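Local coordinates for protein carbohydrate kinase, FGGY (Novosphingobium aromaticivorans, PDB 3H6E) that probably acts as a carbohydrate kinase of the FGGY family, transferring phosphate to a sugar or related substrate that is not yet defined, at residues 96-100 with 124-128; 104-108 with 130-135; 117-123 with 174-180; 167-173 with 230-235. One frame throughout, in Å; residues are numbered along the deposited sequence.

Interaction 1 of 4, residues 96-100 with 124-128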
loop_
_atom_site.group_PDB
_atom_site.type_symbol
_atom_site.label_atom_id
_atom_site.label_comp_id
_atom_site.label_asym_id
_atom_site.label_seq_id
_atom_site.Cartn_x
_atom_site.Cartn_y
_atom_site.Cartn_z
ATOM N N TYR A 96 4.428 -13.283 5.194
ATOM C CA TYR A 96 3.055 -13.401 4.709
ATOM C C TYR A 96 2.970 -14.190 3.405
ATOM O O TYR A 96 1.896 -14.637 3.009
ATOM C CB TYR A 96 2.330 -12.046 4.625
ATOM C CG TYR A 96 2.807 -11.071 3.561
ATOM C CD1 TYR A 96 2.744 -11.390 2.209
ATOM C CD2 TYR A 96 3.266 -9.806 3.912
ATOM C CE1 TYR A 96 3.162 -10.489 1.240
ATOM C CE2 TYR A 96 3.681 -8.900 2.953
ATOM C CZ TYR A 96 3.627 -9.245 1.618
ATOM O OH TYR A 96 4.042 -8.340 0.663
ATOM N N GLU A 97 4.113 -14.380 2.755
ATOM C CA GLU A 97 4.163 -15.191 1.546
ATOM C C GLU A 97 4.304 -16.676 1.870
ATOM O O GLU A 97 4.206 -17.522 0.980
ATOM C CB GLU A 97 5.291 -14.737 0.615
ATOM C CG GLU A 97 5.119 -13.324 0.085
ATOM C CD GLU A 97 5.749 -13.131 -1.282
ATOM O OE1 GLU A 97 6.599 -12.227 -1.425
ATOM O OE2 GLU A 97 5.388 -13.882 -2.215
ATOM N N GLN A 98 4.532 -16.991 3.144
ATOM C CA GLN A 98 4.593 -18.385 3.573
ATOM C C GLN A 98 3.253 -19.072 3.366
ATOM O O GLN A 98 2.209 -18.564 3.777
ATOM C CB GLN A 98 5.016 -18.511 5.038
ATOM C CG GLN A 98 4.725 -19.888 5.648
ATOM C CD GLN A 98 5.458 -21.022 4.940
ATOM O OE1 GLN A 98 6.589 -20.858 4.482
ATOM N NE2 GLN A 98 4.814 -22.180 4.857
ATOM N N SER A 99 3.297 -20.233 2.726
ATOM C CA SER A 99 2.105 -21.026 2.475
ATOM C C SER A 99 1.436 -21.449 3.780
ATOM O O SER A 99 2.093 -21.606 4.809
ATOM C CB SER A 99 2.468 -22.262 1.656
ATOM O OG SER A 99 1.322 -23.036 1.374
ATOM N N ILE A 100 0.122 -21.626 3.732
ATOM C CA ILE A 100 -0.615 -22.154 4.869
ATOM C C ILE A 100 -1.305 -23.442 4.437
ATOM O O ILE A 100 -1.897 -23.497 3.359
ATOM C CB ILE A 100 -1.646 -21.136 5.414
ATOM C CG1 ILE A 100 -0.951 -19.815 5.775
ATOM C CG2 ILE A 100 -2.378 -21.707 6.618
ATOM C CD1 ILE A 100 -1.757 -18.901 6.688
ATOM N N PRO A 124 -4.740 -15.281 -0.178
ATOM C CA PRO A 124 -3.888 -16.468 -0.051
ATOM C C PRO A 124 -2.790 -16.328 1.006
ATOM O O PRO A 124 -2.413 -15.219 1.387
ATOM C CB PRO A 124 -3.249 -16.593 -1.442
ATOM C CG PRO A 124 -4.125 -15.799 -2.350
ATOM C CD PRO A 124 -4.640 -14.672 -1.514
ATOM N N ASP A 125 -2.288 -17.468 1.469
ATOM C CA ASP A 125 -1.162 -17.505 2.392
ATOM C C ASP A 125 -1.408 -16.647 3.636
ATOM O O ASP A 125 -2.423 -16.803 4.320
ATOM C CB ASP A 125 0.113 -17.082 1.663
ATOM C CG ASP A 125 0.249 -17.751 0.303
ATOM O OD1 ASP A 125 0.236 -17.036 -0.718
ATOM O OD2 ASP A 125 0.350 -18.996 0.250
ATOM N N GLY A 126 -0.479 -15.739 3.922
ATOM C CA GLY A 126 -0.554 -14.930 5.124
ATOM C C GLY A 126 -1.030 -13.504 4.915
ATOM O O GLY A 126 -0.950 -12.684 5.832
ATOM N N LEU A 127 -1.533 -13.206 3.718
ATOM C CA LEU A 127 -1.988 -11.852 3.392
ATOM C C LEU A 127 -3.066 -11.344 4.349
ATOM O O LEU A 127 -3.137 -10.150 4.638
ATOM C CB LEU A 127 -2.458 -11.768 1.937
ATOM C CG LEU A 127 -1.330 -11.795 0.899
ATOM C CD1 LEU A 127 -1.882 -11.935 -0.507
ATOM C CD2 LEU A 127 -0.447 -10.554 1.008
ATOM N N ASN A 128 -3.906 -12.255 4.826
ATOM C CA ASN A 128 -4.799 -11.966 5.938
ATOM C C ASN A 128 -4.100 -12.337 7.239
ATOM O O ASN A 128 -3.694 -13.483 7.422
ATOM C CB ASN A 128 -6.099 -12.764 5.814
ATOM C CG ASN A 128 -6.963 -12.308 4.654
ATOM O OD1 ASN A 128 -7.199 -11.113 4.473
ATOM N ND2 ASN A 128 -7.456 -13.261 3.872
#
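Tyr96 and Gly126 meet through their backbones. Gly126 N donates to Tyr96 O at 2.8 Å, and the bond is bent (144° at the hydrogen). Next to it the tyrosine ring lies beside Leu127. Leu127 CD2 touches Tyr96 CD1 at 3.5 Å, and the two side chains cross at a slant. The tyrosine CG stands between its own backbone N and carbonyl carbon (chi1 69°), which brings the ring to the leucine branch. Lys15 adds a cation-pi contact to the same ring. Asp125 brings its CB to 3.3 Å from both Tyr96 O and Gln98 O. Its OD2 approaches Ser99 CA at 3.5 Å. Ile100 holds CG1 beside its backbone N (chi1 -56°), and CD1 ends 3.2 Å from Asp125 O. With an alanine here the CG1-CD1 arm is gone, and a gap would probably open over the Asp125 carbonyl. A CB on Gly126 would run into Tyr96 CA, so glycine suits the site. Pro124 to Leu127 form a type II' beta turn, closed by Leu127 N to Pro124 O at 3.2 Å. The turn leads into helix 129-139 and packs here against the loop before helix 102-109.

Interaction 2 of 4, residues 104-108 with 130-135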
loop_
_atom_site.group_PDB
_atom_site.type_symbol
_atom_site.label_atom_id
_atom_site.label_comp_id
_atom_site.label_asym_id
_atom_site.label_seq_id
_atom_site.Cartn_x
_atom_site.Cartn_y
_atom_site.Cartn_z
ATOM N N VAL A 104 -6.054 -26.360 7.136
ATOM C CA VAL A 104 -6.052 -25.310 8.148
ATOM C C VAL A 104 -6.702 -24.041 7.613
ATOM O O VAL A 104 -7.420 -23.355 8.334
ATOM C CB VAL A 104 -4.624 -24.996 8.654
ATOM C CG1 VAL A 104 -4.621 -23.733 9.522
ATOM C CG2 VAL A 104 -4.061 -26.177 9.425
HETATM N N MSE A 105 -6.459 -23.747 6.341
HETATM C CA MSE A 105 -6.997 -22.542 5.713
HETATM C C MSE A 105 -8.503 -22.616 5.470
HETATM O O MSE A 105 -9.229 -21.661 5.747
HETATM C CB MSE A 105 -6.278 -22.244 4.395
HETATM C CG MSE A 105 -6.795 -20.991 3.693
HETATM SE SE MSE A 105 -6.291 -19.323 4.600
HETATM C CE MSE A 105 -4.495 -19.128 3.853
ATOM N N ALA A 106 -8.964 -23.748 4.944
ATOM C CA ALA A 106 -10.387 -23.954 4.683
ATOM C C ALA A 106 -11.192 -23.824 5.969
ATOM O O ALA A 106 -12.244 -23.181 5.994
ATOM C CB ALA A 106 -10.620 -25.313 4.043
ATOM N N ASP A 107 -10.686 -24.436 7.034
ATOM C CA ASP A 107 -11.295 -24.312 8.351
ATOM C C ASP A 107 -11.436 -22.842 8.724
ATOM O O ASP A 107 -12.483 -22.410 9.209
ATOM C CB ASP A 107 -10.457 -25.035 9.410
ATOM C CG ASP A 107 -10.491 -26.542 9.251
ATOM O OD1 ASP A 107 -10.773 -27.014 8.127
ATOM O OD2 ASP A 107 -10.234 -27.253 10.247
ATOM N N TYR A 108 -10.372 -22.079 8.499
ATOM C CA TYR A 108 -10.397 -20.652 8.781
ATOM C C TYR A 108 -11.361 -19.929 7.847
ATOM O O TYR A 108 -12.196 -19.144 8.290
ATOM C CB TYR A 108 -8.998 -20.048 8.665
ATOM C CG TYR A 108 -8.995 -18.550 8.856
ATOM C CD1 TYR A 108 -9.303 -17.993 10.091
ATOM C CD2 TYR A 108 -8.692 -17.693 7.803
ATOM C CE1 TYR A 108 -9.308 -16.622 10.277
ATOM C CE2 TYR A 108 -8.691 -16.321 7.979
ATOM C CZ TYR A 108 -9.002 -15.792 9.218
ATOM O OH TYR A 108 -9.009 -14.428 9.402
ATOM N N GLY A 130 -5.383 -12.722 10.101
ATOM C CA GLY A 130 -6.220 -13.729 10.733
ATOM C C GLY A 130 -5.805 -15.151 10.390
ATOM O O GLY A 130 -5.767 -16.023 11.261
ATOM N N SER A 131 -5.491 -15.389 9.121
ATOM C CA SER A 131 -5.035 -16.706 8.681
ATOM C C SER A 131 -3.790 -17.155 9.435
ATOM O O SER A 131 -3.677 -18.313 9.831
ATOM C CB SER A 131 -4.756 -16.704 7.178
ATOM O OG SER A 131 -5.915 -16.356 6.446
ATOM N N GLN A 132 -2.850 -16.234 9.625
ATOM C CA GLN A 132 -1.634 -16.528 10.374
ATOM C C GLN A 132 -1.976 -16.888 11.814
ATOM O O GLN A 132 -1.545 -17.920 12.321
ATOM C CB GLN A 132 -0.693 -15.325 10.362
ATOM C CG GLN A 132 -0.275 -14.858 8.990
ATOM C CD GLN A 132 0.810 -13.811 9.056
ATOM O OE1 GLN A 132 0.844 -12.883 8.249
ATOM N NE2 GLN A 132 1.701 -13.947 10.029
ATOM N N LEU A 133 -2.749 -16.020 12.462
ATOM C CA LEU A 133 -3.220 -16.248 13.823
ATOM C C LEU A 133 -3.910 -17.601 13.943
ATOM O O LEU A 133 -3.600 -18.384 14.840
ATOM C CB LEU A 133 -4.176 -15.131 14.254
ATOM C CG LEU A 133 -3.579 -13.975 15.060
ATOM C CD1 LEU A 133 -2.090 -13.832 14.808
ATOM C CD2 LEU A 133 -4.315 -12.662 14.788
ATOM N N TRP A 134 -4.842 -17.871 13.033
ATOM C CA TRP A 134 -5.568 -19.138 13.029
ATOM C C TRP A 134 -4.599 -20.311 13.088
ATOM O O TRP A 134 -4.708 -21.181 13.950
ATOM C CB TRP A 134 -6.428 -19.247 11.771
ATOM C CG TRP A 134 -7.289 -20.470 11.729
ATOM C CD1 TRP A 134 -7.003 -21.657 11.112
ATOM C CD2 TRP A 134 -8.582 -20.629 12.324
ATOM N NE1 TRP A 134 -8.035 -22.540 11.288
ATOM C CE2 TRP A 134 -9.017 -21.936 12.031
ATOM C CE3 TRP A 134 -9.414 -19.795 13.078
ATOM C CZ2 TRP A 134 -10.251 -22.428 12.464
ATOM C CZ3 TRP A 134 -10.637 -20.283 13.504
ATOM C CH2 TRP A 134 -11.045 -21.588 13.196
ATOM N N TRP A 135 -3.652 -20.319 12.159
ATOM C CA TRP A 135 -2.646 -21.367 12.084
ATOM C C TRP A 135 -1.807 -21.396 13.353
ATOM O O TRP A 135 -1.700 -22.428 14.010
ATOM C CB TRP A 135 -1.755 -21.149 10.861
ATOM C CG TRP A 135 -0.898 -22.316 10.517
ATOM C CD1 TRP A 135 -1.122 -23.625 10.838
ATOM C CD2 TRP A 135 0.309 -22.293 9.747
ATOM N NE1 TRP A 135 -0.119 -24.414 10.332
ATOM C CE2 TRP A 135 0.770 -23.622 9.654
ATOM C CE3 TRP A 135 1.048 -21.276 9.133
ATOM C CZ2 TRP A 135 1.938 -23.961 8.974
ATOM C CZ3 TRP A 135 2.206 -21.615 8.459
ATOM C CH2 TRP A 135 2.641 -22.946 8.385
#
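Val104 and Tyr108 on helix 102-109 pack against Trp134 and its neighbours on helix 129-139. This is a helix-helix crossing in the N-terminal part of the FGGY fold. The segment axes approach to 9.8 Å, with 116° between their directions. Along the second helix, Gly130 comes first. Its CA lies 3.2 Å from Tyr108 OH, and a CB on Gly130 would collide with that hydroxyl. The hydroxyl itself is hydrogen-bonded to Asp176. Ser131 follows and sets its CA over one face of the tyrosine ring, 4.0 Å from the centroid, a CH-pi contact. Ser131 OG lies near Tyr108 CE2 and 3.5 Å from SE of Met105, a selenomethionine bent at chi2 and chi3. At Trp134, Tyr108 CB stands almost straight above the five-membered ring, 3.5 Å from its centroid and 9° off the normal. The two ring systems are oblique to each other, and Tyr108 CD1 meets Trp134 CE3 at 3.5 Å. With its CG anti to the backbone N (chi1 176°), Tyr108 fits between Ser131 and Trp134. A leucine in its place has no ring or hydroxyl, so Asp176 would probably lose this partner and Ser131 the aromatic face beneath its CA. Val104 fills the other end of the contact. Its CG1 comes to the edge of the Trp134 ring, near its plane. Trp135 closes the row, with CD1 3.7 Å from Val104 CG1.

Interaction 3 of 4, residues 117-123 with 174-180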
loop_
_atom_site.group_PDB
_atom_site.type_symbol
_atom_site.label_atom_id
_atom_site.label_comp_id
_atom_site.label_asym_id
_atom_site.label_seq_id
_atom_site.Cartn_x
_atom_site.Cartn_y
_atom_site.Cartn_z
ATOM N N ARG A 117 -18.766 -6.330 6.741
ATOM C CA ARG A 117 -18.340 -5.774 8.027
ATOM C C ARG A 117 -16.856 -5.419 8.016
ATOM O O ARG A 117 -16.434 -4.466 8.671
ATOM C CB ARG A 117 -18.604 -6.753 9.178
ATOM C CG ARG A 117 -20.004 -6.696 9.763
ATOM C CD ARG A 117 -20.314 -5.339 10.396
ATOM N NE ARG A 117 -20.020 -5.268 11.829
ATOM C CZ ARG A 117 -20.642 -5.984 12.764
ATOM N NH1 ARG A 117 -21.581 -6.862 12.425
ATOM N NH2 ARG A 117 -20.312 -5.842 14.041
ATOM N N THR A 118 -16.071 -6.189 7.267
ATOM C CA THR A 118 -14.615 -6.136 7.379
ATOM C C THR A 118 -13.897 -5.386 6.257
ATOM O O THR A 118 -12.864 -4.763 6.489
ATOM C CB THR A 118 -14.024 -7.555 7.468
ATOM O OG1 THR A 118 -14.344 -8.282 6.273
ATOM C CG2 THR A 118 -14.592 -8.287 8.673
ATOM N N GLY A 119 -14.429 -5.456 5.042
ATOM C CA GLY A 119 -13.742 -4.884 3.903
ATOM C C GLY A 119 -12.447 -5.632 3.656
ATOM O O GLY A 119 -11.605 -5.210 2.858
ATOM N N SER A 120 -12.288 -6.750 4.356
ATOM C CA SER A 120 -11.128 -7.613 4.182
ATOM C C SER A 120 -11.513 -8.829 3.345
ATOM O O SER A 120 -12.296 -9.664 3.786
ATOM C CB SER A 120 -10.581 -8.058 5.543
ATOM O OG SER A 120 -9.390 -8.820 5.401
ATOM N N PRO A 121 -10.962 -8.926 2.127
ATOM C CA PRO A 121 -11.258 -10.038 1.220
ATOM C C PRO A 121 -10.413 -11.257 1.563
ATOM O O PRO A 121 -9.344 -11.108 2.155
ATOM C CB PRO A 121 -10.831 -9.496 -0.155
ATOM C CG PRO A 121 -10.375 -8.067 0.073
ATOM C CD PRO A 121 -10.028 -7.969 1.520
ATOM N N ALA A 122 -10.885 -12.444 1.195
ATOM C CA ALA A 122 -10.104 -13.662 1.379
ATOM C C ALA A 122 -8.854 -13.591 0.517
ATOM O O ALA A 122 -8.938 -13.456 -0.701
ATOM C CB ALA A 122 -10.926 -14.889 1.021
ATOM N N LEU A 123 -7.695 -13.680 1.155
ATOM C CA LEU A 123 -6.429 -13.634 0.443
ATOM C C LEU A 123 -5.595 -14.869 0.768
ATOM O O LEU A 123 -5.729 -15.447 1.845
ATOM C CB LEU A 123 -5.670 -12.353 0.793
ATOM C CG LEU A 123 -6.329 -11.056 0.319
ATOM C CD1 LEU A 123 -5.649 -9.837 0.920
ATOM C CD2 LEU A 123 -6.345 -10.971 -1.208
ATOM N N HIS A 174 -6.543 -5.349 5.136
ATOM C CA HIS A 174 -7.149 -6.662 4.896
ATOM C C HIS A 174 -6.683 -7.757 5.865
ATOM O O HIS A 174 -6.107 -8.762 5.456
ATOM C CB HIS A 174 -6.970 -7.096 3.433
ATOM C CG HIS A 174 -5.558 -7.016 2.938
ATOM N ND1 HIS A 174 -4.596 -7.941 3.284
ATOM C CD2 HIS A 174 -4.951 -6.134 2.109
ATOM C CE1 HIS A 174 -3.456 -7.629 2.696
ATOM N NE2 HIS A 174 -3.642 -6.536 1.978
ATOM N N SER A 175 -6.954 -7.562 7.150
ATOM C CA SER A 175 -6.461 -8.477 8.172
ATOM C C SER A 175 -7.541 -9.395 8.731
ATOM O O SER A 175 -7.233 -10.359 9.431
ATOM C CB SER A 175 -5.829 -7.693 9.316
ATOM O OG SER A 175 -6.820 -6.977 10.025
ATOM N N ASP A 176 -8.801 -9.092 8.426
ATOM C CA ASP A 176 -9.936 -9.819 8.999
ATOM C C ASP A 176 -10.167 -9.458 10.468
ATOM O O ASP A 176 -11.139 -9.907 11.074
ATOM C CB ASP A 176 -9.753 -11.335 8.863
ATOM C CG ASP A 176 -9.706 -11.789 7.423
ATOM O OD1 ASP A 176 -10.102 -11.003 6.540
ATOM O OD2 ASP A 176 -9.277 -12.932 7.170
ATOM N N LEU A 177 -9.278 -8.644 11.033
ATOM C CA LEU A 177 -9.362 -8.278 12.446
ATOM C C LEU A 177 -10.062 -6.941 12.669
ATOM O O LEU A 177 -10.225 -6.512 13.810
ATOM C CB LEU A 177 -7.966 -8.209 13.073
ATOM C CG LEU A 177 -6.940 -9.296 12.746
ATOM C CD1 LEU A 177 -5.830 -9.267 13.776
ATOM C CD2 LEU A 177 -7.584 -10.674 12.703
ATOM N N TRP A 178 -10.476 -6.283 11.593
ATOM C CA TRP A 178 -10.981 -4.921 11.719
ATOM C C TRP A 178 -12.358 -4.668 11.112
ATOM O O TRP A 178 -12.703 -5.200 10.058
ATOM C CB TRP A 178 -9.969 -3.914 11.162
ATOM C CG TRP A 178 -10.158 -2.548 11.737
ATOM C CD1 TRP A 178 -10.484 -1.410 11.064
ATOM C CD2 TRP A 178 -10.060 -2.184 13.119
ATOM N NE1 TRP A 178 -10.583 -0.357 11.938
ATOM C CE2 TRP A 178 -10.333 -0.806 13.207
ATOM C CE3 TRP A 178 -9.772 -2.893 14.289
ATOM C CZ2 TRP A 178 -10.319 -0.119 14.419
ATOM C CZ3 TRP A 178 -9.759 -2.211 15.490
ATOM C CH2 TRP A 178 -10.030 -0.836 15.547
ATOM N N ASP A 179 -13.133 -3.838 11.803
ATOM C CA ASP A 179 -14.417 -3.370 11.310
ATOM C C ASP A 179 -14.265 -1.898 10.952
ATOM O O ASP A 179 -14.372 -1.026 11.818
ATOM C CB ASP A 179 -15.488 -3.553 12.387
ATOM C CG ASP A 179 -16.887 -3.237 11.887
ATOM O OD1 ASP A 179 -17.029 -2.458 10.919
ATOM O OD2 ASP A 179 -17.851 -3.769 12.475
ATOM N N PRO A 180 -14.000 -1.617 9.668
ATOM C CA PRO A 180 -13.693 -0.259 9.204
ATOM C C PRO A 180 -14.788 0.740 9.552
ATOM O O PRO A 180 -14.512 1.733 10.219
ATOM C CB PRO A 180 -13.584 -0.425 7.687
ATOM C CG PRO A 180 -13.216 -1.853 7.494
ATOM C CD PRO A 180 -13.942 -2.599 8.574
HETATM O O HOH W 1 -12.684 -10.927 7.066
HETATM O O HOH W 2 -8.802 -4.234 3.654
#
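The end of helix 115-118 and the loop after it lie against the chain leading into strand 178-179, and Arg117 bridges to Asp179 across them. Arg117 NE donates to Asp179 OD2 at 2.7 Å in a nearly straight salt bridge (168°). The carboxylate oxygen lies at the edge of the guanidinium, in its plane. It is met on the syn side, but the donor is tilted from the carboxylate plane. The two planes are turned 50° apart. Beside the bridge, the backbones exchange CA-H...O contacts: Thr118 CA to Trp178 O at 3.4 Å, and Asp179 CA to Arg117 O at 3.5 Å. Gly119 leaves the helix with positive phi. Ser120 then turns its OG anti to the backbone N (chi1 -176°) and donates to Asp176 OD1 at 2.6 Å, from above the carboxylate plane. Arg112 forms a salt bridge to the same oxygen, which probably steadies the buried charge. Further on, Leu123 CD1 sits over one face of the His174 ring, 3.5 Å from its centroid. Pro121 CD packs on His174 CB at 3.7 Å. Strand 282-286 of the seven-stranded sheet covers one flank: Leu283 touches Pro121 and His174, Val286 touches Trp178, and Val284 is backbone-bonded to Gly119. Helix 187-191 lies against Arg117 and Asp176, and helix 129-139 against Ser175 and Leu177.

Interaction 4 of 4, residues 167-173 with 230-235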
loop_
_atom_site.group_PDB
_atom_site.type_symbol
_atom_site.label_atom_id
_atom_site.label_comp_id
_atom_site.label_asym_id
_atom_site.label_seq_id
_atom_site.Cartn_x
_atom_site.Cartn_y
_atom_site.Cartn_z
ATOM N N GLU A 167 -1.566 0.056 16.106
ATOM C CA GLU A 167 -1.985 1.200 15.302
ATOM C C GLU A 167 -3.006 0.758 14.252
ATOM O O GLU A 167 -2.926 -0.352 13.722
ATOM C CB GLU A 167 -0.775 1.888 14.662
ATOM C CG GLU A 167 -1.048 3.299 14.170
ATOM C CD GLU A 167 -1.731 3.317 12.817
ATOM O OE1 GLU A 167 -1.504 2.375 12.028
ATOM O OE2 GLU A 167 -2.492 4.271 12.542
ATOM N N VAL A 168 -3.961 1.632 13.951
ATOM C CA VAL A 168 -5.142 1.240 13.186
ATOM C C VAL A 168 -4.901 0.871 11.711
ATOM O O VAL A 168 -5.566 -0.021 11.187
ATOM C CB VAL A 168 -6.260 2.306 13.290
ATOM C CG1 VAL A 168 -5.968 3.483 12.387
ATOM C CG2 VAL A 168 -7.605 1.696 12.942
ATOM N N THR A 169 -3.957 1.541 11.048
ATOM C CA THR A 169 -3.758 1.350 9.606
ATOM C C THR A 169 -3.229 -0.030 9.228
ATOM O O THR A 169 -3.528 -0.530 8.146
ATOM C CB THR A 169 -2.843 2.432 8.982
ATOM O OG1 THR A 169 -1.505 2.292 9.481
ATOM C CG2 THR A 169 -3.366 3.823 9.295
ATOM N N SER A 170 -2.428 -0.634 10.099
ATOM C CA SER A 170 -1.965 -1.994 9.861
ATOM C C SER A 170 -3.123 -2.971 10.037
ATOM O O SER A 170 -3.224 -3.956 9.313
ATOM C CB SER A 170 -0.813 -2.363 10.797
ATOM O OG SER A 170 0.401 -1.754 10.396
ATOM N N LEU A 171 -3.995 -2.686 11.000
ATOM C CA LEU A 171 -5.160 -3.529 11.263
ATOM C C LEU A 171 -6.169 -3.438 10.125
ATOM O O LEU A 171 -6.905 -4.386 9.859
ATOM C CB LEU A 171 -5.838 -3.131 12.577
ATOM C CG LEU A 171 -5.002 -3.185 13.856
ATOM C CD1 LEU A 171 -5.732 -2.501 15.006
ATOM C CD2 LEU A 171 -4.633 -4.622 14.220
ATOM N N GLY A 172 -6.207 -2.292 9.458
ATOM C CA GLY A 172 -7.146 -2.090 8.369
ATOM C C GLY A 172 -6.646 -2.606 7.032
ATOM O O GLY A 172 -7.313 -2.451 6.012
ATOM N N CYS A 173 -5.470 -3.224 7.037
ATOM C CA CYS A 173 -4.859 -3.734 5.811
ATOM C C CYS A 173 -5.283 -5.181 5.539
ATOM O O CYS A 173 -4.490 -6.111 5.694
ATOM C CB CYS A 173 -3.332 -3.627 5.900
ATOM S SG CYS A 173 -2.449 -4.051 4.384
ATOM N N GLY A 230 3.829 4.981 14.711
ATOM C CA GLY A 230 4.186 4.599 13.359
ATOM C C GLY A 230 2.973 4.119 12.590
ATOM O O GLY A 230 1.843 4.217 13.076
ATOM N N LEU A 231 3.199 3.588 11.395
ATOM C CA LEU A 231 2.094 3.197 10.531
ATOM C C LEU A 231 2.472 2.171 9.475
ATOM O O LEU A 231 3.615 1.725 9.391
ATOM C CB LEU A 231 1.488 4.430 9.857
ATOM C CG LEU A 231 2.462 5.468 9.291
ATOM C CD1 LEU A 231 3.222 4.928 8.091
ATOM C CD2 LEU A 231 1.714 6.737 8.920
ATOM N N HIS A 232 1.483 1.805 8.668
ATOM C CA HIS A 232 1.667 0.836 7.600
ATOM C C HIS A 232 2.369 1.476 6.400
ATOM O O HIS A 232 2.117 2.637 6.075
ATOM C CB HIS A 232 0.308 0.259 7.191
ATOM C CG HIS A 232 0.374 -0.690 6.036
ATOM N ND1 HIS A 232 -0.416 -0.558 4.916
ATOM C CD2 HIS A 232 1.147 -1.782 5.825
ATOM C CE1 HIS A 232 -0.137 -1.530 4.066
ATOM N NE2 HIS A 232 0.807 -2.286 4.593
ATOM N N ASP A 233 3.258 0.718 5.762
ATOM C CA ASP A 233 3.913 1.145 4.525
ATOM C C ASP A 233 3.013 2.034 3.688
ATOM O O ASP A 233 3.313 3.202 3.469
ATOM C CB ASP A 233 4.317 -0.066 3.675
ATOM C CG ASP A 233 5.801 -0.341 3.723
ATOM O OD1 ASP A 233 6.525 0.454 4.357
ATOM O OD2 ASP A 233 6.249 -1.345 3.128
ATOM N N SER A 234 1.902 1.472 3.228
ATOM C CA SER A 234 1.058 2.140 2.240
ATOM C C SER A 234 0.500 3.485 2.684
ATOM O O SER A 234 0.328 4.383 1.859
ATOM C CB SER A 234 -0.082 1.227 1.786
ATOM O OG SER A 234 0.363 0.334 0.781
ATOM N N ASN A 235 0.206 3.629 3.973
ATOM C CA ASN A 235 -0.340 4.893 4.464
ATOM C C ASN A 235 0.705 6.003 4.519
ATOM O O ASN A 235 0.362 7.182 4.558
ATOM C CB ASN A 235 -1.025 4.720 5.818
ATOM C CG ASN A 235 -2.299 3.904 5.724
ATOM O OD1 ASN A 235 -3.397 4.457 5.646
ATOM N ND2 ASN A 235 -2.160 2.582 5.722
#
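Thr169 OG1 is held from two sides. It donates to Glu167 OE1 at 2.5 Å and accepts from His232 N at 3.1 Å, so a single hydroxyl joins the start of helix 168-171 to strand 226-232 of the six-stranded sheet. Glu167 is the N-cap of that helix. Its OE1 also accepts from Thr169 N at 2.8 Å, from above the carboxylate plane, while the hydroxyl comes in on the syn side. Two donors of one residue thus grip OE1. Thr169 OG1 lies between its own backbone N and carbonyl carbon (chi1 67°), where it faces both the cap and the strand. Glu167 CG presses on Gly230 O at 3.2 Å. At the backbone angles of Gly230 a CB would strike the carbonyl oxygen of the residue before, so the position suits glycine. The side chains of Asn235 and Thr169 run past each other in opposite directions. Every touching residue here is buried, and Gln154 of helix 152-159 adds packing to Glu167 and Ser170. His232 marks the step from the strand to helix 233-241. His232 CB lies 3.8 Å from Ser170 OG. Asp233 CB and Ser234 N lie over one face of the His232 ring, and Cys173 CB over the opposite face. The cysteine sulfur approaches obliquely, with Cys173 SG 3.4 Å from His232 CE1.

Interactions 1, 2 and 3 form one continuous cluster, and their segments interleave in sequence. Interactions 1 and 2 have centres 10 Å apart and touch where Asp125 O meets Met105 CE and Ser131 CB. Interaction 2 joins interaction 3, 14 Å away between centres, through the hydrogen bond of Tyr108 with Asp176. Gly130 N and Ser175 O make a second such link. Interaction 4 lies deepest, its centre about 9 Å from that of the chain, and touches interaction 3 where Trp178 packs on Leu171 and Val168. Residues 167-180 thus lead from interaction 4 straight into interaction 3. Interaction 4 also holds the turn from strand 226-232 into helix 233-241, a place that in FGGY kinases probably borders the cleft.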